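Side-chain contacts in epidermin modifying enzyme EPID (PDB 1G63), which catalyses the FMN-dependent oxidative decarboxylation of the C-terminal cysteine residue of the epidermin precursor peptide, forming a carbon-carbon double bond: residues L65-I70 with C103-Q108; I34-S39 with D47-F52; N55-I60 with E72-I77; K139-D144 with L169-N174. All blocks are in the same frame, centred on the assembly; numbering follows the deposited sequence.

Contact 1 (L65-I70 with C103-Q108); sequences LNHINI and CLTGYQ. With FMN (flavin mononucleotide), chain M.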
# COMPACT_ATOMS: atom_id res chain seq x y z
N LEU B 65 -18.91 17.41 -4.67
CA LEU B 65 -19.01 18.71 -5.32
C LEU B 65 -20.47 18.93 -5.77
O LEU B 65 -21.10 18.02 -6.30
CB LEU B 65 -18.06 18.73 -6.52
CG LEU B 65 -17.05 19.87 -6.68
CD1 LEU B 65 -16.69 20.48 -5.34
CD2 LEU B 65 -15.82 19.31 -7.37
N ASN B 66 -20.99 20.14 -5.53
CA ASN B 66 -22.37 20.48 -5.91
C ASN B 66 -22.50 20.87 -7.38
O ASN B 66 -22.23 22.01 -7.75
CB ASN B 66 -22.86 21.63 -5.04
CG ASN B 66 -24.35 21.85 -5.17
OD1 ASN B 66 -24.91 21.78 -6.26
ND2 ASN B 66 -25.00 22.13 -4.05
N HIS B 67 -22.92 19.92 -8.22
CA HIS B 67 -23.06 20.16 -9.65
C HIS B 67 -24.09 21.23 -10.00
O HIS B 67 -23.97 21.91 -11.02
CB HIS B 67 -23.41 18.84 -10.36
CG HIS B 67 -24.64 18.19 -9.83
ND1 HIS B 67 -25.88 18.35 -10.42
CD2 HIS B 67 -24.84 17.42 -8.74
CE1 HIS B 67 -26.79 17.71 -9.71
NE2 HIS B 67 -26.19 17.13 -8.68
N ILE B 68 -25.11 21.38 -9.15
CA ILE B 68 -26.14 22.39 -9.38
C ILE B 68 -25.53 23.78 -9.27
O ILE B 68 -25.78 24.65 -10.10
CB ILE B 68 -27.29 22.23 -8.38
CG1 ILE B 68 -27.97 20.88 -8.60
CG2 ILE B 68 -28.29 23.36 -8.55
CD1 ILE B 68 -28.81 20.43 -7.44
N ASN B 69 -24.73 23.99 -8.23
CA ASN B 69 -24.07 25.27 -8.02
C ASN B 69 -23.09 25.54 -9.14
O ASN B 69 -22.96 26.67 -9.60
CB ASN B 69 -23.33 25.27 -6.68
CG ASN B 69 -24.28 25.35 -5.50
OD1 ASN B 69 -23.87 25.17 -4.35
ND2 ASN B 69 -25.56 25.63 -5.77
N ILE B 70 -22.39 24.50 -9.59
CA ILE B 70 -21.43 24.66 -10.67
C ILE B 70 -22.15 25.20 -11.91
O ILE B 70 -21.67 26.12 -12.56
CB ILE B 70 -20.74 23.31 -11.01
CG1 ILE B 70 -19.85 22.88 -9.84
CG2 ILE B 70 -19.91 23.43 -12.29
CD1 ILE B 70 -19.17 21.54 -10.01
N CYS B 103 -23.27 18.38 -17.39
CA CYS B 103 -23.83 18.57 -18.72
C CYS B 103 -25.32 18.27 -18.78
O CYS B 103 -26.03 18.89 -19.56
CB CYS B 103 -23.07 17.73 -19.76
SG CYS B 103 -21.40 18.33 -20.08
N LEU B 104 -25.80 17.33 -17.97
CA LEU B 104 -27.22 17.01 -17.96
C LEU B 104 -27.97 18.19 -17.35
O LEU B 104 -28.94 18.69 -17.90
CB LEU B 104 -27.51 15.76 -17.13
CG LEU B 104 -29.01 15.43 -16.98
CD1 LEU B 104 -29.36 14.16 -17.75
CD2 LEU B 104 -29.37 15.25 -15.51
N THR B 105 -27.49 18.63 -16.19
CA THR B 105 -28.10 19.73 -15.47
C THR B 105 -28.10 21.04 -16.27
O THR B 105 -29.08 21.78 -16.24
CB THR B 105 -27.38 19.96 -14.13
OG1 THR B 105 -27.38 18.75 -13.38
CG2 THR B 105 -28.07 21.05 -13.33
N GLY B 106 -27.01 21.31 -16.99
CA GLY B 106 -26.94 22.55 -17.75
C GLY B 106 -27.09 22.45 -19.26
O GLY B 106 -26.41 23.17 -19.99
N TYR B 107 -27.98 21.57 -19.73
CA TYR B 107 -28.20 21.40 -21.17
C TYR B 107 -28.56 22.69 -21.90
O TYR B 107 -28.30 22.84 -23.09
CB TYR B 107 -29.30 20.36 -21.42
CG TYR B 107 -30.67 20.74 -20.88
CD1 TYR B 107 -30.92 20.78 -19.51
CD2 TYR B 107 -31.72 21.07 -21.75
CE1 TYR B 107 -32.17 21.14 -19.01
CE2 TYR B 107 -32.98 21.44 -21.26
CZ TYR B 107 -33.20 21.47 -19.89
OH TYR B 107 -34.43 21.81 -19.38
N GLN B 108 -29.16 23.64 -21.18
CA GLN B 108 -29.55 24.91 -21.77
C GLN B 108 -28.39 25.87 -22.04
O GLN B 108 -28.53 26.77 -22.86
CB GLN B 108 -30.61 25.57 -20.89
CG GLN B 108 -31.92 24.79 -20.86
CD GLN B 108 -32.88 25.26 -19.78
OE1 GLN B 108 -32.61 25.14 -18.58
NE2 GLN B 108 -34.02 25.81 -20.21
N1 FMN M . -28.27 12.91 -8.68
C2 FMN M . -29.63 12.69 -8.70
O2 FMN M . -30.22 12.18 -9.60
N3 FMN M . -30.39 13.09 -7.57
C4 FMN M . -29.90 13.69 -6.46
O4 FMN M . -30.67 14.02 -5.55
C4A FMN M . -28.46 13.96 -6.45
N5 FMN M . -27.87 14.50 -5.39
C5A FMN M . -26.51 14.58 -5.35
C6 FMN M . -25.85 15.08 -4.15
C7 FMN M . -24.50 15.31 -4.08
C7M FMN M . -23.84 15.83 -2.78
C8 FMN M . -23.64 14.83 -5.17
C8M FMN M . -22.14 14.93 -5.09
C9 FMN M . -24.26 14.38 -6.34
C9A FMN M . -25.65 14.23 -6.47
N10 FMN M . -26.33 13.75 -7.63
C10 FMN M . -27.69 13.50 -7.63
C1' FMN M . -25.54 13.34 -8.81
C2' FMN M . -25.28 11.82 -8.76
O2' FMN M . -24.60 11.37 -7.58
C3' FMN M . -24.47 11.38 -9.98
O3' FMN M . -25.22 11.67 -11.19
C4' FMN M . -24.05 9.92 -10.01
O4' FMN M . -23.13 9.68 -11.10
C5' FMN M . -25.20 8.93 -10.09
O5' FMN M . -24.71 7.58 -9.99
P FMN M . -25.63 6.34 -9.69
O1P FMN M . -26.67 6.32 -10.74
O2P FMN M . -26.18 6.45 -8.31
O3P FMN M . -24.66 5.10 -9.79
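The imidazole of H67 meets T105 at its edge, near the ring plane, and the isoalloxazine of FMN obliquely. Its NE2 is 3.5 Å from flavin N10, and its CD2 lies 3.9 Å from flavin C9 of the benzenoid ring. On the helix 98-105 side, H67 ND1 and T105 OG1 are 3.3 Å apart in a weak, bent hydrogen bond (141°) whose donor could be either group. The two side chains cross at about a right angle. With H67 CG between its backbone N and carbonyl carbon (chi1 57°), the ring is lifted toward both partners. T105 OG1 sits beside its own backbone N and has a stronger partner in T101 O, one turn back in helix 98-105. This is the FMN site of the HFCD flavoproteins, built between subunits: active-site H67 comes from one chain, while A11, S83, T86 and N115 of the second subunit grip the cofactor, and M120 of that subunit packs on both H67 and T105. H67 opens helix 67-72. N66 is its N-cap, and N66 OD1 accepts from N69 N at 3.0 Å, the donor lying above the amide plane. Just ahead of this cap, L65 O approaches the flavin methyl C8M at 3.5 Å.

Contact 2 (I34-S39 with D47-F52); sequences ILFSPS and DVLKLF. With FMN (flavin mononucleotide), chain N.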
# COMPACT_ATOMS: atom_id res chain seq x y z
N ILE B 34 -12.42 24.95 -15.27
CA ILE B 34 -12.36 23.70 -16.00
C ILE B 34 -12.71 22.45 -15.17
O ILE B 34 -12.51 22.41 -13.95
CB ILE B 34 -10.97 23.56 -16.65
CG1 ILE B 34 -10.98 22.42 -17.67
CG2 ILE B 34 -9.92 23.39 -15.58
CD1 ILE B 34 -9.89 22.54 -18.72
N LEU B 35 -13.25 21.45 -15.85
CA LEU B 35 -13.66 20.20 -15.23
C LEU B 35 -13.30 19.08 -16.22
O LEU B 35 -13.63 19.17 -17.40
CB LEU B 35 -15.18 20.24 -15.00
CG LEU B 35 -15.88 19.21 -14.11
CD1 LEU B 35 -17.38 19.47 -14.11
CD2 LEU B 35 -15.59 17.81 -14.62
N PHE B 36 -12.60 18.05 -15.76
CA PHE B 36 -12.18 16.95 -16.64
C PHE B 36 -12.93 15.64 -16.43
O PHE B 36 -13.49 15.38 -15.36
CB PHE B 36 -10.69 16.66 -16.47
CG PHE B 36 -9.78 17.77 -16.92
CD1 PHE B 36 -9.44 18.80 -16.05
CD2 PHE B 36 -9.25 17.78 -18.22
CE1 PHE B 36 -8.58 19.84 -16.46
CE2 PHE B 36 -8.40 18.81 -18.63
CZ PHE B 36 -8.06 19.84 -17.76
N SER B 37 -12.93 14.81 -17.46
CA SER B 37 -13.55 13.50 -17.37
C SER B 37 -12.46 12.60 -16.77
O SER B 37 -11.27 12.83 -16.98
CB SER B 37 -13.95 12.99 -18.75
OG SER B 37 -12.82 12.60 -19.51
N PRO B 38 -12.85 11.58 -16.01
CA PRO B 38 -11.85 10.67 -15.41
C PRO B 38 -10.79 10.19 -16.39
O PRO B 38 -9.60 10.19 -16.08
CB PRO B 38 -12.71 9.52 -14.88
CG PRO B 38 -13.96 10.24 -14.46
CD PRO B 38 -14.22 11.19 -15.62
N SER B 39 -11.21 9.78 -17.58
CA SER B 39 -10.28 9.28 -18.58
C SER B 39 -9.29 10.30 -19.13
O SER B 39 -8.19 9.94 -19.54
CB SER B 39 -11.04 8.66 -19.75
OG SER B 39 -11.76 7.52 -19.34
N ASP B 47 -3.69 19.02 -12.69
CA ASP B 47 -3.37 20.04 -11.69
C ASP B 47 -2.67 21.25 -12.29
O ASP B 47 -2.76 22.35 -11.76
CB ASP B 47 -2.52 19.45 -10.56
CG ASP B 47 -3.37 18.80 -9.47
OD1 ASP B 47 -4.20 19.51 -8.87
OD2 ASP B 47 -3.21 17.59 -9.22
N VAL B 48 -1.97 21.04 -13.41
CA VAL B 48 -1.26 22.12 -14.09
C VAL B 48 -2.22 23.20 -14.55
O VAL B 48 -1.87 24.38 -14.57
CB VAL B 48 -0.48 21.60 -15.31
CG1 VAL B 48 -0.01 22.74 -16.17
CG2 VAL B 48 0.72 20.81 -14.83
N LEU B 49 -3.43 22.81 -14.92
CA LEU B 49 -4.42 23.76 -15.37
C LEU B 49 -4.78 24.78 -14.28
O LEU B 49 -5.36 25.83 -14.58
CB LEU B 49 -5.68 23.05 -15.87
CG LEU B 49 -5.60 22.41 -17.26
CD1 LEU B 49 -5.03 23.42 -18.23
CD2 LEU B 49 -4.73 21.18 -17.24
N LYS B 50 -4.45 24.48 -13.03
CA LYS B 50 -4.74 25.41 -11.94
C LYS B 50 -3.94 26.69 -12.16
O LYS B 50 -4.29 27.75 -11.62
CB LYS B 50 -4.34 24.82 -10.58
CG LYS B 50 -5.32 23.84 -9.97
CD LYS B 50 -4.76 23.30 -8.67
CE LYS B 50 -5.71 22.32 -7.99
NZ LYS B 50 -5.11 21.80 -6.72
N LEU B 51 -2.88 26.59 -12.94
CA LEU B 51 -2.02 27.74 -13.22
C LEU B 51 -2.59 28.68 -14.29
O LEU B 51 -2.14 29.81 -14.42
CB LEU B 51 -0.64 27.26 -13.66
CG LEU B 51 0.10 26.41 -12.62
CD1 LEU B 51 1.33 25.80 -13.25
CD2 LEU B 51 0.47 27.26 -11.42
N PHE B 52 -3.59 28.22 -15.03
CA PHE B 52 -4.18 29.04 -16.08
C PHE B 52 -5.65 29.34 -15.81
O PHE B 52 -6.13 30.41 -16.15
CB PHE B 52 -4.05 28.36 -17.44
CG PHE B 52 -2.66 27.92 -17.77
CD1 PHE B 52 -2.16 26.71 -17.29
CD2 PHE B 52 -1.84 28.72 -18.55
CE1 PHE B 52 -0.86 26.30 -17.59
CE2 PHE B 52 -0.53 28.32 -18.85
CZ PHE B 52 -0.05 27.11 -18.37
N1 FMN N . -12.03 9.60 -28.42
C2 FMN N . -12.60 10.67 -29.07
O2 FMN N . -13.78 10.86 -29.13
N3 FMN N . -11.74 11.61 -29.72
C4 FMN N . -10.39 11.55 -29.76
O4 FMN N . -9.74 12.41 -30.38
C4A FMN N . -9.79 10.40 -29.09
N5 FMN N . -8.47 10.26 -29.03
C5A FMN N . -7.92 9.28 -28.25
C6 FMN N . -6.47 9.19 -28.09
C7 FMN N . -5.86 8.16 -27.44
C7M FMN N . -4.33 8.11 -27.29
C8 FMN N . -6.68 7.21 -26.66
C8M FMN N . -6.05 6.13 -25.82
C9 FMN N . -8.06 7.26 -26.83
C9A FMN N . -8.72 8.25 -27.59
N10 FMN N . -10.13 8.36 -27.77
C10 FMN N . -10.71 9.45 -28.40
C1' FMN N . -11.02 7.39 -27.11
C2' FMN N . -11.51 7.96 -25.76
O2' FMN N . -10.46 8.31 -24.85
C3' FMN N . -12.43 6.96 -25.07
O3' FMN N . -13.62 6.74 -25.90
C4' FMN N . -12.88 7.34 -23.67
O4' FMN N . -13.59 6.24 -23.03
C5' FMN N . -13.73 8.60 -23.60
O5' FMN N . -14.01 8.94 -22.22
P FMN N . -14.58 10.35 -21.78
O1P FMN N . -15.86 10.56 -22.53
O2P FMN N . -13.55 11.37 -22.05
O3P FMN N . -14.82 10.20 -20.23
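Strand 34-36 and the 3-10 segment 47-51 come closest at I34 and L49, whose CA atoms are 8.0 Å apart, so the space between the backbones is bridged by side chains and no hydrogen bond crosses. L49 supplies the whole of the second surface. Its CG stands at the edge of the F36 ring, close to the ring plane and 3.6 Å from F36 CZ, while L49 CD2 reaches the same F36 CZ at 3.6 Å. The two side chains cross at about a right angle. Nearer the backbone, I34 CG2 touches L49 CB at 4.3 Å. F36 and L49 both carry CG beside the backbone N (chi1 -66° and -77°), which points the ring and the isobutyl group at each other. The strand belongs to the parallel sheet of a Rossmann-like fold, and helix 18-25 packs on the same cluster through I18 and I22. Where strand 32-36 ends, the chain turns to the cofactor: S37 OG donates to FMN O2P at 2.9 Å, and S39 CB lies 3.9 Å from FMN O5'. On the outer side of the 3-10 segment, K50 NZ and D47 OD1 form a weak salt bridge at 3.3 Å.

Contact 3 (N55-I60 with E72-I77); sequences NLYDEI and ENHEYI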
# COMPACT_ATOMS: atom_id res chain seq x y z
N ASN B 55 -10.56 28.35 -11.61
CA ASN B 55 -10.91 27.25 -10.72
C ASN B 55 -10.93 25.91 -11.45
O ASN B 55 -11.34 25.82 -12.60
CB ASN B 55 -12.29 27.45 -10.09
CG ASN B 55 -12.41 28.75 -9.36
OD1 ASN B 55 -12.71 29.79 -9.95
ND2 ASN B 55 -12.18 28.72 -8.05
N LEU B 56 -10.47 24.88 -10.75
CA LEU B 56 -10.46 23.52 -11.28
C LEU B 56 -11.37 22.67 -10.41
O LEU B 56 -11.16 22.57 -9.20
CB LEU B 56 -9.04 22.94 -11.24
CG LEU B 56 -8.93 21.42 -11.43
CD1 LEU B 56 -9.41 21.00 -12.81
CD2 LEU B 56 -7.49 21.00 -11.24
N TYR B 57 -12.39 22.06 -11.01
CA TYR B 57 -13.29 21.21 -10.26
C TYR B 57 -12.78 19.77 -10.35
O TYR B 57 -12.77 19.17 -11.42
CB TYR B 57 -14.71 21.31 -10.82
CG TYR B 57 -15.28 22.71 -10.73
CD1 TYR B 57 -15.47 23.48 -11.88
CD2 TYR B 57 -15.62 23.27 -9.50
CE1 TYR B 57 -15.97 24.77 -11.80
CE2 TYR B 57 -16.12 24.55 -9.41
CZ TYR B 57 -16.30 25.30 -10.56
OH TYR B 57 -16.81 26.58 -10.47
N ASP B 58 -12.35 19.24 -9.21
CA ASP B 58 -11.81 17.88 -9.14
C ASP B 58 -12.69 16.99 -8.27
O ASP B 58 -12.73 17.14 -7.05
CB ASP B 58 -10.39 17.96 -8.56
CG ASP B 58 -9.67 16.62 -8.55
OD1 ASP B 58 -8.49 16.60 -8.16
OD2 ASP B 58 -10.28 15.59 -8.93
N GLU B 59 -13.39 16.05 -8.91
CA GLU B 59 -14.29 15.15 -8.18
C GLU B 59 -13.57 14.09 -7.32
O GLU B 59 -14.19 13.45 -6.48
CB GLU B 59 -15.25 14.46 -9.16
CG GLU B 59 -14.58 13.52 -10.12
CD GLU B 59 -15.52 13.04 -11.21
OE1 GLU B 59 -16.54 12.40 -10.90
OE2 GLU B 59 -15.23 13.31 -12.39
N ILE B 60 -12.27 13.91 -7.54
CA ILE B 60 -11.52 12.94 -6.75
C ILE B 60 -11.13 13.62 -5.45
O ILE B 60 -11.25 13.04 -4.37
CB ILE B 60 -10.25 12.47 -7.47
CG1 ILE B 60 -10.63 11.60 -8.66
CG2 ILE B 60 -9.38 11.68 -6.51
CD1 ILE B 60 -9.45 11.18 -9.51
N GLU B 72 -25.14 26.84 -12.02
CA GLU B 72 -25.67 28.18 -11.79
C GLU B 72 -24.56 29.24 -11.81
O GLU B 72 -24.81 30.40 -12.13
CB GLU B 72 -26.40 28.25 -10.44
CG GLU B 72 -27.53 27.24 -10.30
CD GLU B 72 -28.31 27.38 -9.01
OE1 GLU B 72 -27.67 27.49 -7.93
OE2 GLU B 72 -29.56 27.36 -9.07
N ASN B 73 -23.34 28.82 -11.49
CA ASN B 73 -22.20 29.71 -11.45
C ASN B 73 -21.64 30.06 -12.83
O ASN B 73 -20.72 30.86 -12.94
CB ASN B 73 -21.08 29.10 -10.60
CG ASN B 73 -19.91 30.04 -10.40
OD1 ASN B 73 -18.75 29.61 -10.36
ND2 ASN B 73 -20.21 31.33 -10.25
N HIS B 74 -22.17 29.45 -13.88
CA HIS B 74 -21.67 29.73 -15.22
C HIS B 74 -22.75 30.11 -16.22
O HIS B 74 -23.88 29.65 -16.15
CB HIS B 74 -20.88 28.53 -15.77
CG HIS B 74 -19.67 28.17 -14.96
ND1 HIS B 74 -19.74 27.39 -13.82
CD2 HIS B 74 -18.37 28.52 -15.10
CE1 HIS B 74 -18.53 27.27 -13.30
NE2 HIS B 74 -17.68 27.94 -14.06
N GLU B 75 -22.38 30.97 -17.17
CA GLU B 75 -23.31 31.40 -18.20
C GLU B 75 -23.12 30.53 -19.44
O GLU B 75 -24.05 30.33 -20.22
CB GLU B 75 -23.07 32.87 -18.53
CG GLU B 75 -23.61 33.84 -17.47
CD GLU B 75 -23.35 35.30 -17.82
OE1 GLU B 75 -23.72 35.75 -18.92
OE2 GLU B 75 -22.76 36.02 -16.97
N TYR B 76 -21.91 30.02 -19.62
CA TYR B 76 -21.60 29.17 -20.76
C TYR B 76 -20.87 27.91 -20.31
O TYR B 76 -19.98 27.97 -19.46
CB TYR B 76 -20.73 29.91 -21.77
CG TYR B 76 -21.15 31.33 -22.04
CD1 TYR B 76 -20.81 32.35 -21.15
CD2 TYR B 76 -21.90 31.66 -23.17
CE1 TYR B 76 -21.20 33.66 -21.39
CE2 TYR B 76 -22.29 32.97 -23.42
CZ TYR B 76 -21.94 33.97 -22.52
OH TYR B 76 -22.32 35.28 -22.75
N ILE B 77 -21.25 26.78 -20.88
CA ILE B 77 -20.62 25.51 -20.57
C ILE B 77 -20.22 24.87 -21.89
O ILE B 77 -21.07 24.53 -22.71
CB ILE B 77 -21.58 24.57 -19.81
CG1 ILE B 77 -21.99 25.23 -18.49
CG2 ILE B 77 -20.90 23.23 -19.54
CD1 ILE B 77 -22.99 24.42 -17.69
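Y57 and H74 both hold CG beside the backbone N and anti to the carbonyl carbon (chi1 -61° in each), and these torsions send the phenol and the imidazole toward each other from opposite directions. Y57 OH arrives at the edge of the imidazole, near its plane, 3.4 Å from H74 CE1. The same carbon, H74 CE1, is 3.9 Å from Y57 CE1 and approaches the phenol ring obliquely. The amide end of N73 also borders the hydroxyl. H74 is fixed from outside the pair: its ND1 bonds to I70 O, in helix 67-72, and its NE2 to N33 OD1. If the N33 amide is modelled the right way round, both nitrogens would act as donors, which would favour a charged imidazole. Beyond the tyrosine, D58 OD2 accepts from I60 N at 3.0 Å in an Asx turn, met from above the carboxylate plane. Strand 56-57, helix 67-72 and strand 76-82 form a beta-alpha-beta crossover that passes over strands 32-36 and 5-9; Y57 rests on L35 and L6, H74 also on L6, and L65 and I70 of the crossover cover the tyrosine.

Contact 4 (K139-D144 with L169-N174); sequences KVYSPD and LNFVLN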
# COMPACT_ATOMS: atom_id res chain seq x y z
N LYS B 139 -26.39 23.18 -28.47
CA LYS B 139 -25.55 23.64 -29.57
C LYS B 139 -24.39 22.69 -29.84
O LYS B 139 -23.53 22.46 -28.98
CB LYS B 139 -25.02 25.05 -29.29
CG LYS B 139 -26.09 26.14 -29.32
CD LYS B 139 -26.99 26.08 -28.09
CE LYS B 139 -28.04 27.19 -28.10
NZ LYS B 139 -28.99 27.08 -29.25
N VAL B 140 -24.37 22.12 -31.04
CA VAL B 140 -23.32 21.21 -31.44
C VAL B 140 -22.64 21.79 -32.67
O VAL B 140 -23.23 21.87 -33.74
CB VAL B 140 -23.88 19.81 -31.79
CG1 VAL B 140 -22.74 18.87 -32.14
CG2 VAL B 140 -24.70 19.27 -30.64
N TYR B 141 -21.39 22.18 -32.52
CA TYR B 141 -20.62 22.78 -33.60
C TYR B 141 -20.22 21.76 -34.69
O TYR B 141 -19.95 20.60 -34.40
CB TYR B 141 -19.40 23.45 -32.97
CG TYR B 141 -18.39 24.05 -33.90
CD1 TYR B 141 -17.36 23.26 -34.43
CD2 TYR B 141 -18.41 25.41 -34.21
CE1 TYR B 141 -16.37 23.83 -35.24
CE2 TYR B 141 -17.44 25.98 -35.01
CZ TYR B 141 -16.42 25.19 -35.53
OH TYR B 141 -15.46 25.75 -36.33
N SER B 142 -20.20 22.19 -35.95
CA SER B 142 -19.80 21.29 -37.02
C SER B 142 -18.28 21.27 -37.05
O SER B 142 -17.65 22.29 -37.35
CB SER B 142 -20.33 21.76 -38.38
OG SER B 142 -21.73 21.62 -38.45
N PRO B 143 -17.67 20.12 -36.74
CA PRO B 143 -16.22 19.92 -36.72
C PRO B 143 -15.50 20.47 -37.94
O PRO B 143 -15.96 20.29 -39.07
CB PRO B 143 -16.08 18.40 -36.63
CG PRO B 143 -17.29 17.99 -35.88
CD PRO B 143 -18.37 18.85 -36.50
N ASP B 144 -14.37 21.12 -37.72
CA ASP B 144 -13.58 21.66 -38.82
C ASP B 144 -12.86 20.48 -39.48
O ASP B 144 -12.66 19.44 -38.85
CB ASP B 144 -12.56 22.69 -38.31
CG ASP B 144 -13.24 23.94 -37.78
OD1 ASP B 144 -13.99 24.57 -38.54
OD2 ASP B 144 -13.02 24.30 -36.60
N LEU B 169 -15.55 31.31 -30.22
CA LEU B 169 -16.08 32.58 -29.75
C LEU B 169 -17.36 32.91 -30.51
O LEU B 169 -18.35 33.33 -29.93
CB LEU B 169 -15.05 33.69 -29.96
CG LEU B 169 -14.30 34.20 -28.73
CD1 LEU B 169 -14.16 33.12 -27.69
CD2 LEU B 169 -12.94 34.73 -29.16
N ASN B 170 -17.33 32.70 -31.82
CA ASN B 170 -18.49 32.99 -32.67
C ASN B 170 -19.64 32.01 -32.45
O ASN B 170 -20.81 32.39 -32.50
CB ASN B 170 -18.08 32.95 -34.15
CG ASN B 170 -19.22 33.34 -35.08
OD1 ASN B 170 -19.63 34.51 -35.13
ND2 ASN B 170 -19.76 32.37 -35.81
N PHE B 171 -19.31 30.74 -32.23
CA PHE B 171 -20.32 29.70 -32.02
C PHE B 171 -20.99 29.88 -30.67
O PHE B 171 -22.17 29.58 -30.52
CB PHE B 171 -19.68 28.32 -32.09
CG PHE B 171 -20.67 27.19 -32.06
CD1 PHE B 171 -21.47 26.92 -33.17
CD2 PHE B 171 -20.81 26.41 -30.93
CE1 PHE B 171 -22.40 25.88 -33.15
CE2 PHE B 171 -21.75 25.35 -30.89
CZ PHE B 171 -22.54 25.09 -32.01
N VAL B 172 -20.23 30.37 -29.71
CA VAL B 172 -20.74 30.56 -28.36
C VAL B 172 -21.43 31.89 -28.10
O VAL B 172 -22.36 31.95 -27.31
CB VAL B 172 -19.59 30.34 -27.33
CG1 VAL B 172 -20.00 30.84 -25.94
CG2 VAL B 172 -19.25 28.86 -27.26
N LEU B 173 -21.00 32.96 -28.78
CA LEU B 173 -21.60 34.27 -28.56
C LEU B 173 -22.68 34.73 -29.56
O LEU B 173 -22.99 35.93 -29.64
CB LEU B 173 -20.50 35.34 -28.45
CG LEU B 173 -19.62 35.47 -27.19
CD1 LEU B 173 -20.46 35.34 -25.93
CD2 LEU B 173 -18.54 34.43 -27.20
N ASN B 174 -23.28 33.79 -30.30
CA ASN B 174 -24.36 34.10 -31.26
C ASN B 174 -25.62 33.28 -30.98
O ASN B 174 -26.70 33.88 -30.78
CB ASN B 174 -23.90 33.85 -32.69
CG ASN B 174 -23.02 34.96 -33.22
OD1 ASN B 174 -22.06 35.37 -32.55
ND2 ASN B 174 -23.33 35.45 -34.42
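Y141 begins its contact with F171 at CB, which stands over the centre of the phenyl face, 3.6 Å from the ring centroid and 10° off its normal, a CH-pi contact. One bond on, CG is anti to the backbone N (chi1 175°), and this torsion sets the CD2 edge of the phenol over the phenyl face. Y141 CD2 then touches F171 CD1 and CG, both at 3.6 Å. The result is a T-shaped stack, the edge of Y141 against the face of F171, with centroids 5.2 Å apart and planes at 89°. At the tip, Y141 OH is weakly bonded to the D144 carboxylate, 2.9 Å from both OD1 and OD2 of D144. Strand 139-140 is an edge strand of the parallel sheet within this chain, part of a Rossmann-like domain, and F171 belongs to helix 165-172, which packs against it as the last helix of the modelled chain. The phenyl tip presses on the strand backbone: F171 CZ is 3.2 Å from Y141 N and 3.4 Å from V140 C. K139 adds its CB, 3.7 Å from F171 CE2, before its chain leads away from the helix. F113 of strand 110-114 meets the phenol ring as well.

Contacts 1 and 2 are buried, and each reaches an FMN, but not the same one: contact 1 lies by a flavin ring system held largely by a second subunit, contact 2 by the phosphate of a cofactor in the chain's own pocket. Contacts 3 and 4 are only partly buried. Strands 32-36 and 56-57, paired through I34 and Y57, join contact 2 to contact 3, while L65 and I70 pack on D58 and Y57 to join contacts 1 and 3. Contact 4, at the other sheet edge, meets contact 3 through Y76 against V172 and L173. The chemistry runs from a weak polar pair (contact 1) through aliphatic-aromatic packing (2) and a hydroxyl at an imidazole edge without a hydrogen bond (3) to a T-shaped ring pair (4).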